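Oxysterol-binding protein homolog 3 (Saccharomyces cerevisiae, PDB 4IC4) carries lipids between membranes through the cytosol, its OSBP-related domain, the part modelled here, holding sterols and phospholipids, among them phosphatidylinositol 4-phosphate. Local coordinates at residues A155-L158 / D159-C162; D326-A329 / Y330-G333; G377-Y381 / W382-K386. All coordinates share one frame; numbering follows the deposited sequence.

Overall arrangement
All three contacts are local: contact 1 is the tip of a beta hairpin, contact 2 the C-terminal end of helix 325-331, contact 3 the N-terminal start of helix 381-386. Each mixes buried and more open residues, and several charged groups (D326, E331, R384) are themselves buried. Contacts 1 and 3 meet, E156 OE2 lying 3.6 Å from W382 NE1 in plain packing, and both reach strand 137-145. Contact 2 stands apart, its nearest atoms about 20 Å from contact 1 and about 13 Å from contact 3, and it alone lies beside the phosphoinositide site. Ring stacking marks contacts 1 and 3; contact 2 has no ring pair and relies on helical backbone bonds and the R328-E331 salt bridge.

Contact 1: residues A155-L158 / D159-C162; sequences AEHL and DWEC
D159, in the turn just before the return strand of the hairpin, sends its backbone N-H straight to ND1 at the edge of the H157 ring: D159 N to H157 ND1 is 2.9 Å, at 174° and in the plane of the imidazole. Its carboxylate stays beside that ring, turned obliquely to it, OD2 lying 3.5 Å from H157 CE1. W160 follows with CG wedged between its own backbone N and carbonyl carbon (chi1 54°), a setting that folds the indole back against H157. The two rings form an offset stack, planes 13° apart, and H157 CB adds a CH-pi contact 3.4 Å from the centroid of the five-membered ring. W160 O also takes the N-H of H157, while W160 NE1 is bonded to T86 OG1.

E161 pairs with E156 in a non-hydrogen-bonded position. Their OE1 atoms stay apart, and one water donates to both, at 2.8 Å from E156 OE1 and 2.8 Å from E161 OE1; E156 OE2 has its salt bridge with R138. C162 closes the segment in a hydrogen-bonded pair with A155, C162 N reaching A155 O at 2.8 Å, and both side chains rest on F79.

Since ND1 accepts a hydrogen bond, it should carry no proton, which favours a neutral H157 protonated on NE2, its rotation fixed by bond and stack together.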
ATOM      1  N   ALA A 155       4.875  -9.482   5.803  1.00  8.14           N
ATOM      2  CA  ALA A 155       6.150  -9.310   5.109  1.00  8.42           C
ATOM      3  C   ALA A 155       7.249  -9.873   5.997  1.00 10.15           C
ATOM      4  O   ALA A 155       7.248  -9.634   7.206  1.00  9.74           O
ATOM      5  CB  ALA A 155       6.403  -7.829   4.832  1.00  9.65           C
ATOM      6  N   GLU A 156       8.176 -10.617   5.397  1.00 11.05           N
ATOM      7  CA  GLU A 156       9.269 -11.230   6.146  1.00 10.40           C
ATOM      8  C   GLU A 156      10.633 -11.022   5.517  1.00 11.41           C
ATOM      9  O   GLU A 156      10.789 -11.128   4.299  1.00 10.59           O
ATOM     10  CB  GLU A 156       9.079 -12.739   6.259  1.00 12.82           C
ATOM     11  CG  GLU A 156       7.715 -13.215   6.644  1.00 16.82           C
ATOM     12  CD  GLU A 156       7.631 -14.723   6.566  1.00 19.11           C
ATOM     13  OE1 GLU A 156       8.151 -15.397   7.482  1.00 19.60           O
ATOM     14  OE2 GLU A 156       7.065 -15.233   5.576  1.00 21.02           O
ATOM     15  N   HIS A 157      11.609 -10.777   6.384  1.00 10.56           N
ATOM     16  CA  HIS A 157      13.010 -10.578   6.032  1.00 10.79           C
ATOM     17  C   HIS A 157      13.738 -11.411   7.084  1.00 11.86           C
ATOM     18  O   HIS A 157      13.145 -11.791   8.093  1.00 11.31           O
ATOM     19  CB  HIS A 157      13.365  -9.094   6.172  1.00 10.65           C
ATOM     20  CG  HIS A 157      14.781  -8.757   5.812  1.00 10.46           C
ATOM     21  ND1 HIS A 157      15.842  -8.982   6.662  1.00 11.50           N
ATOM     22  CD2 HIS A 157      15.301  -8.164   4.710  1.00 11.29           C
ATOM     23  CE1 HIS A 157      16.954  -8.538   6.102  1.00 12.40           C
ATOM     24  NE2 HIS A 157      16.653  -8.038   4.918  1.00 12.76           N
ATOM     25  N   LEU A 158      15.008 -11.716   6.854  1.00 13.02           N
ATOM     26  CA  LEU A 158      15.756 -12.493   7.832  1.00 14.29           C
ATOM     27  C   LEU A 158      15.817 -11.783   9.184  1.00 13.84           C
ATOM     28  O   LEU A 158      15.793 -12.428  10.237  1.00 14.68           O
ATOM     29  CB  LEU A 158      17.187 -12.735   7.340  1.00 14.76           C
ATOM     30  CG  LEU A 158      18.151 -13.368   8.351  1.00 19.53           C
ATOM     31  CD1 LEU A 158      17.730 -14.800   8.621  1.00 20.91           C
ATOM     32  CD2 LEU A 158      19.570 -13.329   7.811  1.00 22.11           C
ATOM     33  N   ASP A 159      15.865 -10.453   9.156  1.00 11.61           N
ATOM     34  CA  ASP A 159      16.004  -9.685  10.390  1.00 11.56           C
ATOM     35  C   ASP A 159      14.782  -8.939  10.918  1.00 10.24           C
ATOM     36  O   ASP A 159      14.857  -8.295  11.963  1.00 11.30           O
ATOM     37  CB  ASP A 159      17.169  -8.705  10.235  1.00 12.85           C
ATOM     38  CG  ASP A 159      18.438  -9.384   9.752  1.00 13.92           C
ATOM     39  OD1 ASP A 159      18.763 -10.471  10.275  1.00 16.68           O
ATOM     40  OD2 ASP A 159      19.106  -8.835   8.854  1.00 17.05           O
ATOM     41  N   TRP A 160      13.664  -9.017  10.210  1.00  9.55           N
ATOM     42  CA  TRP A 160      12.450  -8.337  10.651  1.00 10.20           C
ATOM     43  C   TRP A 160      11.246  -8.876   9.913  1.00  9.86           C
ATOM     44  O   TRP A 160      11.370  -9.523   8.876  1.00  9.62           O
ATOM     45  CB  TRP A 160      12.536  -6.818  10.410  1.00 10.05           C
ATOM     46  CG  TRP A 160      12.877  -6.419   8.987  1.00 10.42           C
ATOM     47  CD1 TRP A 160      14.108  -6.067   8.512  1.00 10.00           C
ATOM     48  CD2 TRP A 160      11.982  -6.356   7.864  1.00  9.85           C
ATOM     49  NE1 TRP A 160      14.038  -5.789   7.165  1.00 10.92           N
ATOM     50  CE2 TRP A 160      12.746  -5.959   6.742  1.00  9.80           C
ATOM     51  CE3 TRP A 160      10.611  -6.599   7.696  1.00  9.94           C
ATOM     52  CZ2 TRP A 160      12.187  -5.801   5.467  1.00 10.44           C
ATOM     53  CZ3 TRP A 160      10.053  -6.441   6.422  1.00 11.83           C
ATOM     54  CH2 TRP A 160      10.843  -6.045   5.327  1.00 10.81           C
ATOM     55  N   GLU A 161      10.072  -8.630  10.474  1.00 10.13           N
ATOM     56  CA  GLU A 161       8.836  -9.044   9.832  1.00 11.08           C
ATOM     57  C   GLU A 161       7.789  -8.008  10.182  1.00 10.18           C
ATOM     58  O   GLU A 161       7.919  -7.290  11.177  1.00 10.33           O
ATOM     59  CB  GLU A 161       8.399 -10.438  10.288  1.00 12.21           C
ATOM     60  CG  GLU A 161       8.140 -10.580  11.772  1.00 14.41           C
ATOM     61  CD  GLU A 161       7.601 -11.953  12.122  1.00 14.99           C
ATOM     62  OE1 GLU A 161       8.224 -12.961  11.721  1.00 16.83           O
ATOM     63  OE2 GLU A 161       6.556 -12.023  12.801  1.00 17.86           O
ATOM     64  N   CYS A 162       6.754  -7.917   9.358  1.00  9.43           N
ATOM     65  CA  CYS A 162       5.707  -6.939   9.586  1.00 10.93           C
ATOM     66  C   CYS A 162       4.343  -7.521   9.248  1.00 10.08           C
ATOM     67  O   CYS A 162       4.186  -8.200   8.237  1.00 11.92           O
ATOM     68  CB  CYS A 162       5.972  -5.702   8.725  1.00 12.31           C
ATOM     69  SG  CYS A 162       4.982  -4.259   9.163  1.00 18.96           S
TER
HETATM   70  O   HOH W   1       9.484 -14.270   9.643  1.00 20.22           O

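Contact 2: residues D326-A329 / Y330-G333; sequences DIRA and YEEG
R328 reaches E331 by a doubled-back route: CG starts anti to the backbone N (chi1 -175°), then the chain bends at chi2 and again at chi3, so that the guanidinium swings toward the next turn of the helix. E331 also sends CG anti to its N and runs on extended, and the two side chains lie alongside each other, pointing the same way. R328 NH1 meets E331 OE2 at 2.9 Å in a salt bridge whose hydrogen bond is weak, bent to 127°. The carboxylate stands nearly upright to the guanidinium, planes 82° apart, and comes nearest through OE2, at the guanidinium edge. Both partners are shared: E331 OE2 also pairs with R31, and R328 NH2 is taken by the carbonyls of N306 and R322. E332 crosses the arginine obliquely, OE2 lying 3.7 Å from R328 CD, against the aliphatic stem.

Behind the side chains runs ordinary helical bonding of each N-H to the carbonyl four residues back, from Y330 to D326, E331 to I327 and E332 to R328. G333, at positive phi, then ends the helix in a Schellman motif, its N bonded to Y330 O at 3.1 Å.

Other side chains of the turn pack on the neighbouring elements. D326, salt-bridged to R324, packs on W341, K342 and L345 of helix 335-354, and its side chain is about 5 Å from that of E346, a residue of the phosphatidylinositol 4-phosphate site. I327 rests on F120 of strand 118-120, while Y330 leans on A338 of helix 335-354 and sends its hydroxyl to N66 O.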
ATOM      1  N   ASP A 326      -8.983  -8.096 -16.063  1.00  9.52           N
ATOM      2  CA  ASP A 326      -9.375  -6.710 -16.250  1.00  9.96           C
ATOM      3  C   ASP A 326      -8.186  -5.784 -16.016  1.00  9.96           C
ATOM      4  O   ASP A 326      -7.951  -4.856 -16.793  1.00 11.10           O
ATOM      5  CB  ASP A 326     -10.563  -6.347 -15.344  1.00 10.95           C
ATOM      6  CG  ASP A 326     -10.355  -6.719 -13.879  1.00  9.30           C
ATOM      7  OD1 ASP A 326      -9.412  -7.468 -13.532  1.00  9.40           O
ATOM      8  OD2 ASP A 326     -11.182  -6.262 -13.062  1.00 10.63           O
ATOM      9  N   ILE A 327      -7.417  -6.052 -14.967  1.00  8.75           N
ATOM     10  CA  ILE A 327      -6.250  -5.230 -14.686  1.00  9.04           C
ATOM     11  C   ILE A 327      -5.233  -5.368 -15.820  1.00  9.12           C
ATOM     12  O   ILE A 327      -4.645  -4.378 -16.260  1.00  9.64           O
ATOM     13  CB  ILE A 327      -5.573  -5.636 -13.355  1.00  7.99           C
ATOM     14  CG1 ILE A 327      -6.558  -5.467 -12.190  1.00  7.95           C
ATOM     15  CG2 ILE A 327      -4.310  -4.794 -13.138  1.00 10.99           C
ATOM     16  CD1 ILE A 327      -5.951  -5.719 -10.807  1.00  7.19           C
ATOM     17  N   ARG A 328      -5.038  -6.594 -16.304  1.00  8.94           N
ATOM     18  CA  ARG A 328      -4.077  -6.838 -17.377  1.00  8.94           C
ATOM     19  C   ARG A 328      -4.483  -6.167 -18.686  1.00 10.28           C
ATOM     20  O   ARG A 328      -3.665  -5.515 -19.332  1.00 11.05           O
ATOM     21  CB  ARG A 328      -3.898  -8.343 -17.610  1.00 10.05           C
ATOM     22  CG  ARG A 328      -2.814  -8.681 -18.629  1.00  9.95           C
ATOM     23  CD  ARG A 328      -1.444  -8.250 -18.133  1.00  9.99           C
ATOM     24  NE  ARG A 328      -1.099  -8.930 -16.889  1.00  9.45           N
ATOM     25  CZ  ARG A 328      -0.086  -8.590 -16.099  1.00  9.02           C
ATOM     26  NH1 ARG A 328       0.699  -7.567 -16.414  1.00 13.02           N
ATOM     27  NH2 ARG A 328       0.144  -9.274 -14.988  1.00 10.75           N
ATOM     28  N   ALA A 329      -5.743  -6.328 -19.071  1.00 11.17           N
ATOM     29  CA  ALA A 329      -6.228  -5.725 -20.304  1.00 11.98           C
ATOM     30  C   ALA A 329      -6.107  -4.204 -20.229  1.00 12.57           C
ATOM     31  O   ALA A 329      -5.707  -3.557 -21.199  1.00 13.78           O
ATOM     32  CB  ALA A 329      -7.676  -6.130 -20.548  1.00 12.67           C
ATOM     33  N   TYR A 330      -6.439  -3.644 -19.068  1.00 12.21           N
ATOM     34  CA  TYR A 330      -6.373  -2.202 -18.851  1.00 11.92           C
ATOM     35  C   TYR A 330      -4.927  -1.724 -18.939  1.00 12.50           C
ATOM     36  O   TYR A 330      -4.638  -0.691 -19.544  1.00 12.71           O
ATOM     37  CB  TYR A 330      -6.948  -1.856 -17.473  1.00 11.60           C
ATOM     38  CG  TYR A 330      -7.133  -0.377 -17.222  1.00 14.51           C
ATOM     39  CD1 TYR A 330      -8.007   0.379 -18.004  1.00 13.98           C
ATOM     40  CD2 TYR A 330      -6.464   0.261 -16.177  1.00 12.80           C
ATOM     41  CE1 TYR A 330      -8.215   1.732 -17.749  1.00 14.31           C
ATOM     42  CE2 TYR A 330      -6.663   1.615 -15.914  1.00 13.73           C
ATOM     43  CZ  TYR A 330      -7.542   2.342 -16.701  1.00 14.82           C
ATOM     44  OH  TYR A 330      -7.763   3.672 -16.422  1.00 14.12           O
ATOM     45  N   GLU A 331      -4.023  -2.483 -18.330  1.00 11.49           N
ATOM     46  CA  GLU A 331      -2.609  -2.138 -18.346  1.00 12.10           C
ATOM     47  C   GLU A 331      -2.109  -2.074 -19.784  1.00 13.04           C
ATOM     48  O   GLU A 331      -1.348  -1.175 -20.149  1.00 14.59           O
ATOM     49  CB  GLU A 331      -1.800  -3.184 -17.566  1.00 10.91           C
ATOM     50  CG  GLU A 331      -0.292  -2.971 -17.610  1.00 14.30           C
ATOM     51  CD  GLU A 331       0.481  -4.085 -16.928  1.00 13.62           C
ATOM     52  OE1 GLU A 331       0.499  -4.138 -15.678  1.00 13.57           O
ATOM     53  OE2 GLU A 331       1.071  -4.918 -17.647  1.00 15.51           O
ATOM     54  N   GLU A 332      -2.558  -3.019 -20.603  1.00 14.59           N
ATOM     55  CA  GLU A 332      -2.123  -3.083 -21.993  1.00 16.03           C
ATOM     56  C   GLU A 332      -2.924  -2.202 -22.949  1.00 16.74           C
ATOM     57  O   GLU A 332      -2.775  -2.303 -24.166  1.00 19.01           O
ATOM     58  CB  GLU A 332      -2.127  -4.540 -22.463  1.00 17.24           C
ATOM     59  CG  GLU A 332      -1.404  -5.453 -21.484  1.00 19.85           C
ATOM     60  CD  GLU A 332      -1.199  -6.866 -21.990  1.00 20.15           C
ATOM     61  OE1 GLU A 332      -2.026  -7.346 -22.794  1.00 22.92           O
ATOM     62  OE2 GLU A 332      -0.213  -7.503 -21.562  1.00 21.92           O
ATOM     63  N   GLY A 333      -3.779  -1.347 -22.400  1.00 16.42           N
ATOM     64  CA  GLY A 333      -4.546  -0.436 -23.236  1.00 18.40           C
ATOM     65  C   GLY A 333      -5.816  -0.940 -23.895  1.00 19.16           C
ATOM     66  O   GLY A 333      -6.414  -0.224 -24.699  1.00 21.17           O
TER

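Contact 3: residues G377-Y381 / W382-K386; sequences GPKSY and WERRK
Y381 points the edge of its ring into the face of the W382 indole, an edge-to-face pair with planes at 87° and centroids 5.0 Å apart. Y381 CD2 stands over the middle of the indole, 3.8 Å from W382 CD2. This is the tight, buried flank.

S380 caps the helix. With OG set between the backbone N and the carbonyl carbon (chi1 66°), it takes the N-H of E383 at 3.3 Å and donates to G377 O at 2.9 Å, joining the type I turn to the first helical turn.

R384 runs extended back over the turn, NE giving a hydrogen bond to K379 O at 2.9 Å from above the carbonyl plane, while NH2 forms a salt bridge with D392. An alanine here would remove the guanidinium, and is likely to leave K379 O without this donor and D392 without its charged mate.

The solvent side is looser: P378 and K386 are exposed, and K386 NZ makes a weak salt bridge with E383 OE2. K379 is exposed, but its CD packs over one face of the R384 guanidinium and its NZ pairs with D389.

Inward, W382 packs on I131 of strand 127-132 and I140 of strand 137-145, with R138 in a cation-pi contact. Y381 OH and R385 NE both bond to E129 of strand 127-132, while Y374 of strand 371-374 backs S380 and Y381.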
ATOM      1  N   GLY A 377       2.428 -23.461   8.886  1.00 17.39           N
ATOM      2  CA  GLY A 377       2.214 -24.889   8.749  1.00 18.58           C
ATOM      3  C   GLY A 377       2.296 -25.396   7.322  1.00 18.70           C
ATOM      4  O   GLY A 377       2.570 -24.629   6.400  1.00 18.67           O
ATOM      5  N   PRO A 378       2.056 -26.698   7.111  1.00 19.37           N
ATOM      6  CA  PRO A 378       2.097 -27.358   5.803  1.00 19.10           C
ATOM      7  C   PRO A 378       1.171 -26.754   4.750  1.00 17.97           C
ATOM      8  O   PRO A 378       1.412 -26.902   3.554  1.00 19.19           O
ATOM      9  CB  PRO A 378       1.721 -28.802   6.137  1.00 20.53           C
ATOM     10  CG  PRO A 378       2.242 -28.964   7.531  1.00 22.64           C
ATOM     11  CD  PRO A 378       1.796 -27.682   8.177  1.00 20.93           C
ATOM     12  N   LYS A 379       0.113 -26.080   5.194  1.00 15.82           N
ATOM     13  CA  LYS A 379      -0.834 -25.468   4.269  1.00 15.17           C
ATOM     14  C   LYS A 379      -0.709 -23.950   4.230  1.00 14.06           C
ATOM     15  O   LYS A 379      -1.620 -23.251   3.778  1.00 12.62           O
ATOM     16  CB  LYS A 379      -2.268 -25.869   4.625  1.00 16.27           C
ATOM     17  CG  LYS A 379      -2.592 -27.329   4.326  1.00 17.97           C
ATOM     18  CD  LYS A 379      -2.559 -27.616   2.829  1.00 20.93           C
ATOM     19  CE  LYS A 379      -2.879 -29.077   2.539  1.00 20.99           C
ATOM     20  NZ  LYS A 379      -2.885 -29.380   1.080  1.00 22.45           N
ATOM     21  N   SER A 380       0.418 -23.437   4.710  1.00 12.10           N
ATOM     22  CA  SER A 380       0.654 -21.999   4.685  1.00 10.96           C
ATOM     23  C   SER A 380       0.938 -21.612   3.238  1.00 10.88           C
ATOM     24  O   SER A 380       1.247 -22.470   2.411  1.00 11.19           O
ATOM     25  CB  SER A 380       1.857 -21.632   5.555  1.00 11.08           C
ATOM     26  OG  SER A 380       3.062 -22.156   5.018  1.00 12.64           O
ATOM     27  N   TYR A 381       0.837 -20.325   2.929  1.00  8.42           N
ATOM     28  CA  TYR A 381       1.094 -19.872   1.569  1.00  9.29           C
ATOM     29  C   TYR A 381       2.473 -20.279   1.057  1.00  9.45           C
ATOM     30  O   TYR A 381       2.596 -20.872  -0.013  1.00  9.62           O
ATOM     31  CB  TYR A 381       0.982 -18.348   1.468  1.00  8.01           C
ATOM     32  CG  TYR A 381       1.107 -17.846   0.046  1.00  6.67           C
ATOM     33  CD1 TYR A 381       0.001 -17.829  -0.799  1.00  8.69           C
ATOM     34  CD2 TYR A 381       2.342 -17.426  -0.467  1.00  7.17           C
ATOM     35  CE1 TYR A 381       0.111 -17.404  -2.123  1.00  6.96           C
ATOM     36  CE2 TYR A 381       2.466 -17.005  -1.791  1.00  7.45           C
ATOM     37  CZ  TYR A 381       1.343 -16.995  -2.612  1.00  7.46           C
ATOM     38  OH  TYR A 381       1.431 -16.582  -3.924  1.00  8.35           O
ATOM     39  N   TRP A 382       3.511 -19.958   1.819  1.00 10.25           N
ATOM     40  CA  TRP A 382       4.862 -20.261   1.373  1.00  9.06           C
ATOM     41  C   TRP A 382       5.178 -21.749   1.303  1.00 11.17           C
ATOM     42  O   TRP A 382       5.981 -22.165   0.469  1.00 12.05           O
ATOM     43  CB  TRP A 382       5.877 -19.502   2.232  1.00  9.91           C
ATOM     44  CG  TRP A 382       5.685 -18.013   2.129  1.00 10.84           C
ATOM     45  CD1 TRP A 382       5.286 -17.169   3.123  1.00 11.84           C
ATOM     46  CD2 TRP A 382       5.822 -17.208   0.950  1.00  9.30           C
ATOM     47  NE1 TRP A 382       5.160 -15.889   2.638  1.00 11.14           N
ATOM     48  CE2 TRP A 382       5.482 -15.883   1.306  1.00  9.67           C
ATOM     49  CE3 TRP A 382       6.196 -17.476  -0.374  1.00 10.79           C
ATOM     50  CZ2 TRP A 382       5.505 -14.825   0.384  1.00 10.11           C
ATOM     51  CZ3 TRP A 382       6.219 -16.423  -1.293  1.00 10.09           C
ATOM     52  CH2 TRP A 382       5.874 -15.115  -0.905  1.00 10.08           C
ATOM     53  N   GLU A 383       4.557 -22.556   2.159  1.00 11.75           N
ATOM     54  CA  GLU A 383       4.795 -23.992   2.090  1.00 12.74           C
ATOM     55  C   GLU A 383       4.105 -24.568   0.852  1.00 13.25           C
ATOM     56  O   GLU A 383       4.680 -25.396   0.143  1.00 14.56           O
ATOM     57  CB  GLU A 383       4.307 -24.695   3.362  1.00 15.04           C
ATOM     58  CG  GLU A 383       5.259 -24.539   4.543  1.00 18.54           C
ATOM     59  CD  GLU A 383       6.670 -25.011   4.217  1.00 20.26           C
ATOM     60  OE1 GLU A 383       6.833 -26.182   3.814  1.00 22.66           O
ATOM     61  OE2 GLU A 383       7.616 -24.209   4.362  1.00 24.41           O
ATOM     62  N   ARG A 384       2.876 -24.126   0.587  1.00 11.23           N
ATOM     63  CA  ARG A 384       2.127 -24.582  -0.584  1.00 11.58           C
ATOM     64  C   ARG A 384       2.872 -24.221  -1.870  1.00 11.44           C
ATOM     65  O   ARG A 384       2.985 -25.024  -2.792  1.00 11.64           O
ATOM     66  CB  ARG A 384       0.752 -23.904  -0.639  1.00 11.52           C
ATOM     67  CG  ARG A 384      -0.311 -24.420   0.321  1.00  9.57           C
ATOM     68  CD  ARG A 384      -1.442 -23.386   0.383  1.00 11.18           C
ATOM     69  NE  ARG A 384      -2.642 -23.809   1.106  1.00 12.25           N
ATOM     70  CZ  ARG A 384      -3.639 -24.507   0.569  1.00 11.39           C
ATOM     71  NH1 ARG A 384      -4.692 -24.832   1.307  1.00 15.35           N
ATOM     72  NH2 ARG A 384      -3.585 -24.893  -0.699  1.00 14.25           N
ATOM     73  N   ARG A 385       3.370 -22.992  -1.923  1.00 11.28           N
ATOM     74  CA  ARG A 385       4.070 -22.496  -3.101  1.00 11.47           C
ATOM     75  C   ARG A 385       5.234 -23.390  -3.526  1.00 13.14           C
ATOM     76  O   ARG A 385       5.482 -23.578  -4.717  1.00 14.60           O
ATOM     77  CB  ARG A 385       4.577 -21.080  -2.830  1.00 10.29           C
ATOM     78  CG  ARG A 385       4.987 -20.297  -4.070  1.00  8.99           C
ATOM     79  CD  ARG A 385       5.507 -18.928  -3.663  1.00  9.64           C
ATOM     80  NE  ARG A 385       5.725 -18.016  -4.783  1.00  9.39           N
ATOM     81  CZ  ARG A 385       6.729 -18.093  -5.650  1.00  9.49           C
ATOM     82  NH1 ARG A 385       7.640 -19.054  -5.549  1.00 11.15           N
ATOM     83  NH2 ARG A 385       6.832 -17.184  -6.613  1.00 10.07           N
ATOM     84  N   LYS A 386       5.932 -23.943  -2.545  1.00 13.51           N
ATOM     85  CA  LYS A 386       7.082 -24.802  -2.804  1.00 16.86           C
ATOM     86  C   LYS A 386       6.715 -26.034  -3.630  1.00 17.86           C
ATOM     87  O   LYS A 386       7.547 -26.566  -4.367  1.00 18.56           O
ATOM     88  CB  LYS A 386       7.697 -25.228  -1.471  1.00 17.54           C
ATOM     89  CG  LYS A 386       9.173 -25.566  -1.522  1.00 25.06           C
ATOM     90  CD  LYS A 386       9.749 -25.615  -0.112  1.00 25.90           C
ATOM     91  CE  LYS A 386       9.492 -24.305   0.633  1.00 27.42           C
ATOM     92  NZ  LYS A 386      10.015 -24.318   2.031  1.00 30.53           N
TER